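Local coordinates for protein esterase (uncultured bacterium pCosCE1, PDB 7ATL) that hydrolyses carboxylic esters as a family VIII carboxylesterase of beta-lactamase fold and also shows promiscuous acyltransferase activity, at residues R24-V29 against L360-E366; V56-R62 against N216-A220; F61-V66 against W339-H345. One frame throughout, in Å; residues are numbered along the deposited sequence.

Interaction 1 (R24-V29 against L360-E366); sequences RIVGSV and LTNTAFE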
loop_
_atom_site.group_PDB
_atom_site.type_symbol
_atom_site.label_atom_id
_atom_site.label_comp_id
_atom_site.label_asym_id
_atom_site.label_seq_id
_atom_site.Cartn_x
_atom_site.Cartn_y
_atom_site.Cartn_z
ATOM N N ARG A 24 -9.211 -8.873 -18.465
ATOM C CA ARG A 24 -8.570 -7.678 -17.850
ATOM C C ARG A 24 -8.111 -8.071 -16.440
ATOM O O ARG A 24 -7.048 -7.624 -16.020
ATOM C CB ARG A 24 -9.541 -6.492 -17.827
ATOM C CG ARG A 24 -9.489 -5.583 -19.050
ATOM C CD ARG A 24 -10.798 -4.814 -19.219
ATOM N NE ARG A 24 -11.165 -4.049 -18.030
ATOM C CZ ARG A 24 -12.339 -4.063 -17.388
ATOM N NH1 ARG A 24 -13.367 -4.786 -17.803
ATOM N NH2 ARG A 24 -12.488 -3.306 -16.315
ATOM N N ILE A 25 -8.896 -8.909 -15.770
ATOM C CA ILE A 25 -8.670 -9.439 -14.397
ATOM C C ILE A 25 -8.765 -10.964 -14.472
ATOM O O ILE A 25 -9.634 -11.477 -15.199
ATOM C CB ILE A 25 -9.717 -8.851 -13.426
ATOM C CG1 ILE A 25 -9.599 -7.331 -13.354
ATOM C CG2 ILE A 25 -9.640 -9.474 -12.038
ATOM C CD1 ILE A 25 -8.221 -6.844 -12.922
ATOM N N VAL A 26 -7.910 -11.653 -13.733
ATOM C CA VAL A 26 -7.876 -13.134 -13.650
ATOM C C VAL A 26 -8.766 -13.572 -12.486
ATOM O O VAL A 26 -9.579 -14.535 -12.667
ATOM C CB VAL A 26 -6.419 -13.598 -13.500
ATOM C CG1 VAL A 26 -6.312 -15.087 -13.181
ATOM C CG2 VAL A 26 -5.625 -13.230 -14.747
ATOM N N GLY A 27 -8.599 -12.903 -11.343
ATOM C CA GLY A 27 -9.357 -13.133 -10.098
ATOM C C GLY A 27 -9.305 -11.924 -9.174
ATOM O O GLY A 27 -8.344 -11.115 -9.252
ATOM N N SER A 28 -10.321 -11.761 -8.332
ATOM C CA SER A 28 -10.403 -10.651 -7.345
ATOM C C SER A 28 -11.195 -11.118 -6.133
ATOM O O SER A 28 -11.995 -12.067 -6.265
ATOM C CB SER A 28 -10.989 -9.382 -7.923
ATOM O OG SER A 28 -12.398 -9.487 -8.046
ATOM N N VAL A 29 -10.905 -10.500 -4.995
ATOM C CA VAL A 29 -11.770 -10.489 -3.790
ATOM C C VAL A 29 -12.124 -9.032 -3.502
ATOM O O VAL A 29 -11.191 -8.247 -3.335
ATOM C CB VAL A 29 -11.049 -11.148 -2.612
ATOM C CG1 VAL A 29 -11.905 -11.107 -1.356
ATOM C CG2 VAL A 29 -10.641 -12.565 -2.959
ATOM N N LEU A 360 -8.872 -6.351 -3.923
ATOM C CA LEU A 360 -7.596 -7.085 -4.148
ATOM C C LEU A 360 -7.722 -7.875 -5.442
ATOM O O LEU A 360 -8.744 -8.542 -5.604
ATOM C CB LEU A 360 -7.328 -8.012 -2.956
ATOM C CG LEU A 360 -7.183 -7.311 -1.602
ATOM C CD1 LEU A 360 -6.593 -8.259 -0.567
ATOM C CD2 LEU A 360 -6.333 -6.050 -1.689
ATOM N N THR A 361 -6.754 -7.768 -6.343
ATOM C CA THR A 361 -6.680 -8.621 -7.564
ATOM C C THR A 361 -5.287 -9.235 -7.674
ATOM O O THR A 361 -4.380 -8.839 -6.951
ATOM C CB THR A 361 -7.055 -7.902 -8.875
ATOM O OG1 THR A 361 -5.896 -7.370 -9.513
ATOM C CG2 THR A 361 -8.084 -6.806 -8.697
ATOM N N ASN A 362 -5.158 -10.192 -8.570
ATOM C CA ASN A 362 -3.899 -10.916 -8.813
ATOM C C ASN A 362 -3.412 -10.472 -10.183
ATOM O O ASN A 362 -2.647 -11.206 -10.780
ATOM C CB ASN A 362 -4.128 -12.422 -8.720
ATOM C CG ASN A 362 -5.070 -12.932 -9.792
ATOM O OD1 ASN A 362 -5.526 -12.170 -10.648
ATOM N ND2 ASN A 362 -5.340 -14.226 -9.778
ATOM N N THR A 363 -3.849 -9.305 -10.645
ATOM C CA THR A 363 -3.558 -8.796 -12.006
ATOM C C THR A 363 -2.975 -7.376 -11.935
ATOM O O THR A 363 -3.727 -6.419 -11.715
ATOM C CB THR A 363 -4.831 -8.893 -12.848
ATOM O OG1 THR A 363 -5.215 -10.271 -12.820
ATOM C CG2 THR A 363 -4.631 -8.413 -14.271
ATOM N N ALA A 364 -1.668 -7.242 -12.138
ATOM C CA ALA A 364 -0.963 -5.949 -12.290
ATOM C C ALA A 364 -0.871 -5.614 -13.777
ATOM O O ALA A 364 -0.585 -6.507 -14.570
ATOM C CB ALA A 364 0.400 -6.094 -11.671
ATOM N N PHE A 365 -1.128 -4.368 -14.197
ATOM C CA PHE A 365 -1.495 -3.250 -13.355
ATOM C C PHE A 365 -2.997 -2.966 -13.439
ATOM O O PHE A 365 -3.378 -1.911 -12.934
ATOM C CB PHE A 365 -0.700 -2.018 -13.791
ATOM C CG PHE A 365 0.778 -2.294 -13.868
ATOM C CD1 PHE A 365 1.544 -2.327 -12.709
ATOM C CD2 PHE A 365 1.384 -2.587 -15.083
ATOM C CE1 PHE A 365 2.893 -2.635 -12.765
ATOM C CE2 PHE A 365 2.734 -2.880 -15.138
ATOM C CZ PHE A 365 3.484 -2.908 -13.979
ATOM N N GLU A 366 -3.823 -3.836 -14.031
ATOM C CA GLU A 366 -5.271 -3.520 -14.223
ATOM C C GLU A 366 -5.899 -3.254 -12.845
ATOM O O GLU A 366 -6.556 -2.230 -12.696
ATOM C CB GLU A 366 -5.994 -4.604 -15.040
ATOM C CG GLU A 366 -7.500 -4.382 -15.222
ATOM C CD GLU A 366 -7.980 -3.170 -16.013
ATOM O OE1 GLU A 366 -7.217 -2.634 -16.830
ATOM O OE2 GLU A 366 -9.142 -2.765 -15.813
#

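Interaction 2 (V56-R62 against N216-A220); sequences VRETQFR and NLATA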
loop_
_atom_site.group_PDB
_atom_site.type_symbol
_atom_site.label_atom_id
_atom_site.label_comp_id
_atom_site.label_asym_id
_atom_site.label_seq_id
_atom_site.Cartn_x
_atom_site.Cartn_y
_atom_site.Cartn_z
ATOM N N VAL A 56 -11.105 -17.697 -3.737
ATOM C CA VAL A 56 -12.014 -17.723 -2.569
ATOM C C VAL A 56 -11.730 -16.472 -1.712
ATOM O O VAL A 56 -10.685 -15.802 -1.915
ATOM C CB VAL A 56 -11.879 -19.041 -1.767
ATOM C CG1 VAL A 56 -12.187 -20.273 -2.618
ATOM C CG2 VAL A 56 -10.535 -19.180 -1.073
ATOM N N ARG A 57 -12.639 -16.166 -0.778
ATOM C CA ARG A 57 -12.612 -14.947 0.061
ATOM C C ARG A 57 -11.330 -14.934 0.900
ATOM O O ARG A 57 -10.748 -13.842 1.072
ATOM C CB ARG A 57 -13.866 -14.918 0.935
ATOM C CG ARG A 57 -14.063 -13.605 1.678
ATOM C CD ARG A 57 -15.211 -13.689 2.655
ATOM N NE ARG A 57 -15.259 -12.529 3.529
ATOM C CZ ARG A 57 -16.371 -11.979 4.003
ATOM N NH1 ARG A 57 -17.559 -12.465 3.678
ATOM N NH2 ARG A 57 -16.301 -10.918 4.785
ATOM N N GLU A 58 -10.901 -16.111 1.372
ATOM C CA GLU A 58 -9.720 -16.308 2.267
ATOM C C GLU A 58 -8.405 -16.314 1.463
ATOM O O GLU A 58 -7.342 -16.361 2.109
ATOM C CB GLU A 58 -9.799 -17.627 3.049
ATOM C CG GLU A 58 -11.099 -17.832 3.814
ATOM C CD GLU A 58 -12.282 -18.322 2.988
ATOM O OE1 GLU A 58 -12.059 -19.128 2.059
ATOM O OE2 GLU A 58 -13.419 -17.880 3.272
ATOM N N THR A 59 -8.440 -16.261 0.126
ATOM C CA THR A 59 -7.197 -16.262 -0.687
ATOM C C THR A 59 -6.280 -15.117 -0.233
ATOM O O THR A 59 -6.725 -13.948 -0.170
ATOM C CB THR A 59 -7.461 -16.146 -2.191
ATOM O OG1 THR A 59 -8.311 -17.221 -2.578
ATOM C CG2 THR A 59 -6.179 -16.194 -2.993
ATOM N N GLN A 60 -5.028 -15.447 0.061
ATOM C CA GLN A 60 -3.996 -14.468 0.478
ATOM C C GLN A 60 -3.371 -13.841 -0.774
ATOM O O GLN A 60 -3.260 -14.527 -1.832
ATOM C CB GLN A 60 -2.944 -15.147 1.352
ATOM C CG GLN A 60 -2.310 -14.200 2.347
ATOM C CD GLN A 60 -1.038 -14.741 2.960
ATOM O OE1 GLN A 60 -0.286 -15.499 2.334
ATOM N NE2 GLN A 60 -0.765 -14.306 4.186
ATOM N N PHE A 61 -2.979 -12.577 -0.662
ATOM C CA PHE A 61 -2.322 -11.846 -1.768
ATOM C C PHE A 61 -0.967 -11.301 -1.329
ATOM O O PHE A 61 -0.731 -11.061 -0.132
ATOM C CB PHE A 61 -3.194 -10.696 -2.267
ATOM C CG PHE A 61 -4.485 -11.103 -2.917
ATOM C CD1 PHE A 61 -5.573 -11.466 -2.149
ATOM C CD2 PHE A 61 -4.622 -11.060 -4.288
ATOM C CE1 PHE A 61 -6.775 -11.806 -2.744
ATOM C CE2 PHE A 61 -5.818 -11.426 -4.888
ATOM C CZ PHE A 61 -6.891 -11.798 -4.113
ATOM N N ARG A 62 -0.094 -11.135 -2.310
ATOM C CA ARG A 62 1.053 -10.209 -2.212
ATOM C C ARG A 62 0.451 -8.810 -2.184
ATOM O O ARG A 62 -0.339 -8.507 -3.103
ATOM C CB ARG A 62 2.003 -10.410 -3.398
ATOM C CG ARG A 62 2.638 -11.792 -3.439
ATOM C CD ARG A 62 3.382 -12.077 -4.719
ATOM N NE ARG A 62 3.866 -13.451 -4.739
ATOM C CZ ARG A 62 3.143 -14.520 -5.074
ATOM N NH1 ARG A 62 1.878 -14.412 -5.452
ATOM N NH2 ARG A 62 3.709 -15.704 -5.057
ATOM N N ASN A 216 -2.493 -21.332 -0.867
ATOM C CA ASN A 216 -3.543 -20.292 -0.658
ATOM C C ASN A 216 -3.075 -18.885 -1.097
ATOM O O ASN A 216 -3.859 -17.952 -0.960
ATOM C CB ASN A 216 -4.060 -20.292 0.782
ATOM C CG ASN A 216 -5.420 -19.630 0.891
ATOM O OD1 ASN A 216 -6.333 -19.882 0.096
ATOM N ND2 ASN A 216 -5.550 -18.741 1.851
ATOM N N LEU A 217 -1.872 -18.723 -1.644
ATOM C CA LEU A 217 -1.365 -17.408 -2.120
ATOM C C LEU A 217 -1.736 -17.258 -3.594
ATOM O O LEU A 217 -1.222 -18.010 -4.419
ATOM C CB LEU A 217 0.154 -17.353 -1.900
ATOM C CG LEU A 217 0.843 -16.031 -2.226
ATOM C CD1 LEU A 217 0.228 -14.904 -1.409
ATOM C CD2 LEU A 217 2.342 -16.116 -1.978
ATOM N N ALA A 218 -2.607 -16.313 -3.935
ATOM C CA ALA A 218 -2.976 -16.056 -5.343
ATOM C C ALA A 218 -1.713 -15.902 -6.187
ATOM O O ALA A 218 -0.799 -15.167 -5.827
ATOM C CB ALA A 218 -3.841 -14.837 -5.473
ATOM N N THR A 219 -1.702 -16.564 -7.321
ATOM C CA THR A 219 -0.661 -16.411 -8.352
ATOM C C THR A 219 -0.717 -14.992 -8.947
ATOM O O THR A 219 -1.801 -14.570 -9.437
ATOM C CB THR A 219 -0.873 -17.510 -9.389
ATOM O OG1 THR A 219 -0.941 -18.683 -8.582
ATOM C CG2 THR A 219 0.200 -17.530 -10.457
ATOM N N ALA A 220 0.421 -14.306 -8.972
ATOM C CA ALA A 220 0.549 -12.963 -9.568
ATOM C C ALA A 220 0.589 -13.072 -11.094
ATOM O O ALA A 220 1.427 -13.846 -11.623
ATOM C CB ALA A 220 1.797 -12.296 -9.043
HETATM O O HOH W 1 -6.707 -19.502 -2.637
HETATM O O HOH W 2 1.292 -17.520 -5.595
#

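Interaction 3 (F61-V66 against W339-H345); sequences FRLSSV and WGGVYGH. With 1PE (pentaethylene glycol), chain E.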
loop_
_atom_site.group_PDB
_atom_site.type_symbol
_atom_site.label_atom_id
_atom_site.label_comp_id
_atom_site.label_asym_id
_atom_site.label_seq_id
_atom_site.Cartn_x
_atom_site.Cartn_y
_atom_site.Cartn_z
ATOM N N PHE A 61 -2.979 -12.577 -0.662
ATOM C CA PHE A 61 -2.322 -11.846 -1.768
ATOM C C PHE A 61 -0.967 -11.301 -1.329
ATOM O O PHE A 61 -0.731 -11.061 -0.132
ATOM C CB PHE A 61 -3.194 -10.696 -2.267
ATOM C CG PHE A 61 -4.485 -11.103 -2.917
ATOM C CD1 PHE A 61 -5.573 -11.466 -2.149
ATOM C CD2 PHE A 61 -4.622 -11.060 -4.288
ATOM C CE1 PHE A 61 -6.775 -11.806 -2.744
ATOM C CE2 PHE A 61 -5.818 -11.426 -4.888
ATOM C CZ PHE A 61 -6.891 -11.798 -4.113
ATOM N N ARG A 62 -0.094 -11.135 -2.310
ATOM C CA ARG A 62 1.053 -10.209 -2.212
ATOM C C ARG A 62 0.451 -8.810 -2.184
ATOM O O ARG A 62 -0.339 -8.507 -3.103
ATOM C CB ARG A 62 2.003 -10.410 -3.398
ATOM C CG ARG A 62 2.638 -11.792 -3.439
ATOM C CD ARG A 62 3.382 -12.077 -4.719
ATOM N NE ARG A 62 3.866 -13.451 -4.739
ATOM C CZ ARG A 62 3.143 -14.520 -5.074
ATOM N NH1 ARG A 62 1.878 -14.412 -5.452
ATOM N NH2 ARG A 62 3.709 -15.704 -5.057
ATOM N N LEU A 63 0.784 -8.005 -1.172
ATOM C CA LEU A 63 0.077 -6.715 -0.922
ATOM C C LEU A 63 0.764 -5.515 -1.587
ATOM O O LEU A 63 0.054 -4.557 -1.806
ATOM C CB LEU A 63 -0.065 -6.511 0.585
ATOM C CG LEU A 63 -1.047 -7.469 1.261
ATOM C CD1 LEU A 63 -1.073 -7.233 2.762
ATOM C CD2 LEU A 63 -2.434 -7.315 0.675
ATOM N N SER A 64 2.050 -5.595 -1.958
ATOM C CA SER A 64 2.936 -4.455 -2.365
ATOM C C SER A 64 2.610 -3.226 -1.494
ATOM O O SER A 64 2.674 -3.374 -0.260
ATOM C CB SER A 64 2.903 -4.179 -3.869
ATOM O OG SER A 64 1.573 -4.077 -4.375
ATOM N N SER A 65 2.207 -2.084 -2.058
ATOM C CA SER A 65 2.038 -0.831 -1.272
ATOM C C SER A 65 0.834 -0.883 -0.325
ATOM O O SER A 65 0.712 0.021 0.499
ATOM C CB SER A 65 1.960 0.358 -2.140
ATOM O OG SER A 65 3.224 0.617 -2.728
ATOM N N VAL A 66 0.009 -1.920 -0.360
ATOM C CA VAL A 66 -1.027 -2.075 0.696
ATOM C C VAL A 66 -0.323 -2.365 2.023
ATOM O O VAL A 66 -0.980 -2.225 3.059
ATOM C CB VAL A 66 -2.109 -3.106 0.334
ATOM C CG1 VAL A 66 -3.125 -3.278 1.455
ATOM C CG2 VAL A 66 -2.796 -2.704 -0.955
ATOM N N TRP A 339 -5.563 4.438 -1.368
ATOM C CA TRP A 339 -4.293 4.066 -2.036
ATOM C C TRP A 339 -4.472 2.680 -2.655
ATOM O O TRP A 339 -5.625 2.186 -2.641
ATOM C CB TRP A 339 -3.142 4.145 -1.028
ATOM C CG TRP A 339 -1.829 4.478 -1.648
ATOM C CD1 TRP A 339 -0.712 3.712 -1.612
ATOM C CD2 TRP A 339 -1.500 5.655 -2.397
ATOM N NE1 TRP A 339 0.293 4.319 -2.299
ATOM C CE2 TRP A 339 -0.161 5.509 -2.807
ATOM C CE3 TRP A 339 -2.188 6.818 -2.765
ATOM C CZ2 TRP A 339 0.494 6.481 -3.568
ATOM C CZ3 TRP A 339 -1.544 7.777 -3.518
ATOM C CH2 TRP A 339 -0.216 7.610 -3.908
ATOM N N GLY A 340 -3.408 2.099 -3.210
ATOM C CA GLY A 340 -3.468 0.801 -3.911
ATOM C C GLY A 340 -2.194 -0.014 -3.742
ATOM O O GLY A 340 -1.497 0.170 -2.704
ATOM N N GLY A 341 -1.899 -0.854 -4.750
ATOM C CA GLY A 341 -0.726 -1.750 -4.810
ATOM C C GLY A 341 -0.434 -2.194 -6.229
ATOM O O GLY A 341 -1.368 -2.606 -6.931
ATOM N N VAL A 342 0.822 -2.162 -6.645
ATOM C CA VAL A 342 1.185 -2.529 -8.042
ATOM C C VAL A 342 0.744 -3.965 -8.329
ATOM O O VAL A 342 0.449 -4.227 -9.477
ATOM C CB VAL A 342 2.682 -2.357 -8.340
ATOM C CG1 VAL A 342 3.145 -0.935 -8.092
ATOM C CG2 VAL A 342 3.533 -3.338 -7.554
ATOM N N TYR A 343 0.701 -4.883 -7.364
ATOM C CA TYR A 343 0.300 -6.295 -7.657
ATOM C C TYR A 343 -1.155 -6.354 -8.149
ATOM O O TYR A 343 -1.526 -7.354 -8.783
ATOM C CB TYR A 343 0.553 -7.234 -6.470
ATOM C CG TYR A 343 1.943 -7.825 -6.435
ATOM C CD1 TYR A 343 2.383 -8.655 -7.456
ATOM C CD2 TYR A 343 2.815 -7.574 -5.388
ATOM C CE1 TYR A 343 3.652 -9.215 -7.440
ATOM C CE2 TYR A 343 4.082 -8.133 -5.349
ATOM C CZ TYR A 343 4.498 -8.958 -6.377
ATOM O OH TYR A 343 5.735 -9.513 -6.374
ATOM N N GLY A 344 -1.969 -5.347 -7.808
ATOM C CA GLY A 344 -3.264 -5.088 -8.464
ATOM C C GLY A 344 -4.357 -4.748 -7.471
ATOM O O GLY A 344 -5.391 -5.383 -7.548
ATOM N N HIS A 345 -4.164 -3.766 -6.590
ATOM C CA HIS A 345 -5.116 -3.502 -5.471
ATOM C C HIS A 345 -5.530 -2.028 -5.434
ATOM O O HIS A 345 -4.744 -1.161 -5.917
ATOM C CB HIS A 345 -4.572 -3.930 -4.105
ATOM C CG HIS A 345 -3.837 -5.230 -4.085
ATOM N ND1 HIS A 345 -4.331 -6.381 -4.663
ATOM C CD2 HIS A 345 -2.635 -5.556 -3.540
ATOM C CE1 HIS A 345 -3.471 -7.365 -4.455
ATOM N NE2 HIS A 345 -2.409 -6.879 -3.779
HETATM O OH2 1PE E . 0.153 9.306 -11.023
HETATM C C12 1PE E . -1.194 9.777 -10.915
HETATM C C22 1PE E . -2.107 8.760 -10.259
HETATM O OH3 1PE E . -3.453 8.893 -10.734
HETATM C C13 1PE E . -4.510 6.950 -9.723
HETATM C C23 1PE E . -4.137 7.663 -11.005
HETATM O OH4 1PE E . -4.158 5.566 -9.787
HETATM C C14 1PE E . -2.602 4.592 -8.218
HETATM C C24 1PE E . -4.046 4.910 -8.526
HETATM O OH5 1PE E . -2.475 4.071 -6.896
HETATM C C15 1PE E . -0.820 3.035 -5.473
HETATM C C25 1PE E . -1.178 4.235 -6.329
HETATM O OH6 1PE E . 0.474 2.545 -5.850
HETATM C C16 1PE E . 2.405 1.123 -5.416
HETATM C C26 1PE E . 1.055 1.616 -4.927
HETATM O OH7 1PE E . 2.769 -0.194 -4.957
HETATM O O HOH W 3 -1.848 0.998 -0.086
#

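Interaction 1 (R24-V29 against L360-E366)
Leu360 and Val29 form a hydrogen-bonded antiparallel pair: Val29 N gives its hydrogen to Leu360 O at 3.0 Å, and Leu360 N returns one to Val29 O at 3.1 Å. Thr361 follows as the non-hydrogen-bonded partner of Ser28, with CG2 against Ser28 CB on the sheet face that both side chains share. Its OG1 accepts from Thr363 N, an ST turn, and is itself bonded to Gly344 O. One more main-chain bond follows, a weak one from Asn362 N to Gly27 O; the remaining bonds to Val26 N and Gly27 N come from the side chains of Asn362 and Thr363. Asn362 has its CG between the backbone N and the carbonyl carbon (chi1 64°), which brings OD1 against Val26 CB at 3.3 Å and within a weak bond of Gly27 N. Thr363 OG1 takes the hydrogen of Val26 N at 3.2 Å while donating its own to Asn362 OD1. Glu366 then reaches back: its CG packs on Ile25 CD1 at 3.4 Å, and OE2 forms a salt bridge with Arg24 NE at 3.3 Å. The guanidinium and carboxylate planes stand 87° apart, with NE above the carboxylate plane. OE2 also accepts a hydrogen bond from Tyr372 N. Strand 27-34 thus joins strand 355-361 within the seven-stranded antiparallel sheet, with Ala19 of helix 3-21 and Tyr372 of helix 372-381 against Ile25, and Ala271 of helix 271-283 against Val29 and Leu360.

Interaction 2 (V56-R62 against N216-A220)
Leu217 turns its CG anti to the backbone N (chi1 -175°), and Arg62 runs extended from CG to NE; together these torsions lay Leu217 CD2 over one face of the Arg62 guanidinium, 3.4 Å from NH2. The two side chains cross at about a right angle. At the guanidinium edge NH1 makes a weak bond to Ala218 O, while NH2 donates to a water that in turn donates to Leu217 O; Pro251 O is a further acceptor for NH2. The backbones are joined by a single bridge at Gln60 and Leu217. Gln60 N donates to Asn216 O at 2.9 Å, and Ala218 N to Gln60 O at 2.8 Å with an N-H...O angle of 162°. Upstream, Val56 to Thr59 form a type I turn, in which Val56 O accepts from both Thr59 N and Thr59 OG1. Asn216 ND2 binds Glu58 O of this turn at 3.0 Å, approaching from above the carbonyl plane, and a second water donates to both Asn216 OD1 and Thr59 OG1. Ala218 CB touches both Thr59 CG2, at 3.7 Å, and a face of the Phe61 ring, 4.0 Å from CE2. The turn and the loop leading into strand 221-222 are therefore fastened by two main-chain bonds and two side-chain-to-carbonyl bonds, with waters bridging at two points. With neutral acceptors at NH1 and NH2, the guanidinium charge is probably stabilised in part by carbonyl dipoles and water, with leucine carbon on one face.

Interaction 3 (F61-V66 against W339-H345)
The Tyr343 ring takes Arg62 CB over one face, a CH-pi contact 3.8 Å from the centroid and 23° off the normal, while one face of Trp339 carries C15 of a pentaethylene glycol and its edge meets Ser65 CB. In this beta-lactamase fold Ser65 lies in an SxxK pattern with Lys68 at a helix start, consistent with the nucleophile of family VIII esterases, and it faces the end of strand 337-341. His345 engages through its edge: NE2 donates to Arg62 O at 2.7 Å and a nearly straight 171°. Arg62 O lies in the imidazole plane, and NE2 lies in the carbonyl plane, on a lone pair. ND1 accepts from Thr361 N, so both ring nitrogens are bonded and the ring's rotation is fixed. Gly344 N and His345 N both donate to Gly341 O, a classic beta bulge. Ser64 OG, set between the backbone N and the carbonyl carbon (chi1 50°), accepts from Tyr343 N at 3.2 Å, almost straight. A water donates to both Ser65 O and Gly340 O. The glycol, probably from the crystallisation liquor, lies beside Ser65 and over Trp339, and its OH7 accepts a hydrogen bond from Val342 N at 3.2 Å.

In the fold
Interactions 2 and 3 share Phe61 and Arg62, so strand 61-62 links the loop at 216-220 to the Ser65 site; their centres lie about 12 Å apart, and they also touch where Ala220 CB comes within 3.9 Å of Tyr343 CE1. Interaction 1 meets interaction 3 at strand 355-361, the joint being the bonds of Thr361 to Gly344 and His345. Phe61 also packs on interaction 1, with CD1 3.7 Å from Leu360 CD1. Along the chain, interactions 2 and 3 are both nested inside the loop closed by interaction 1, and their own segments alternate. Interaction 3, centred about 5 Å from the chain centre, alone of the three contains Ser65, the probable nucleophile, and the glycol beside it.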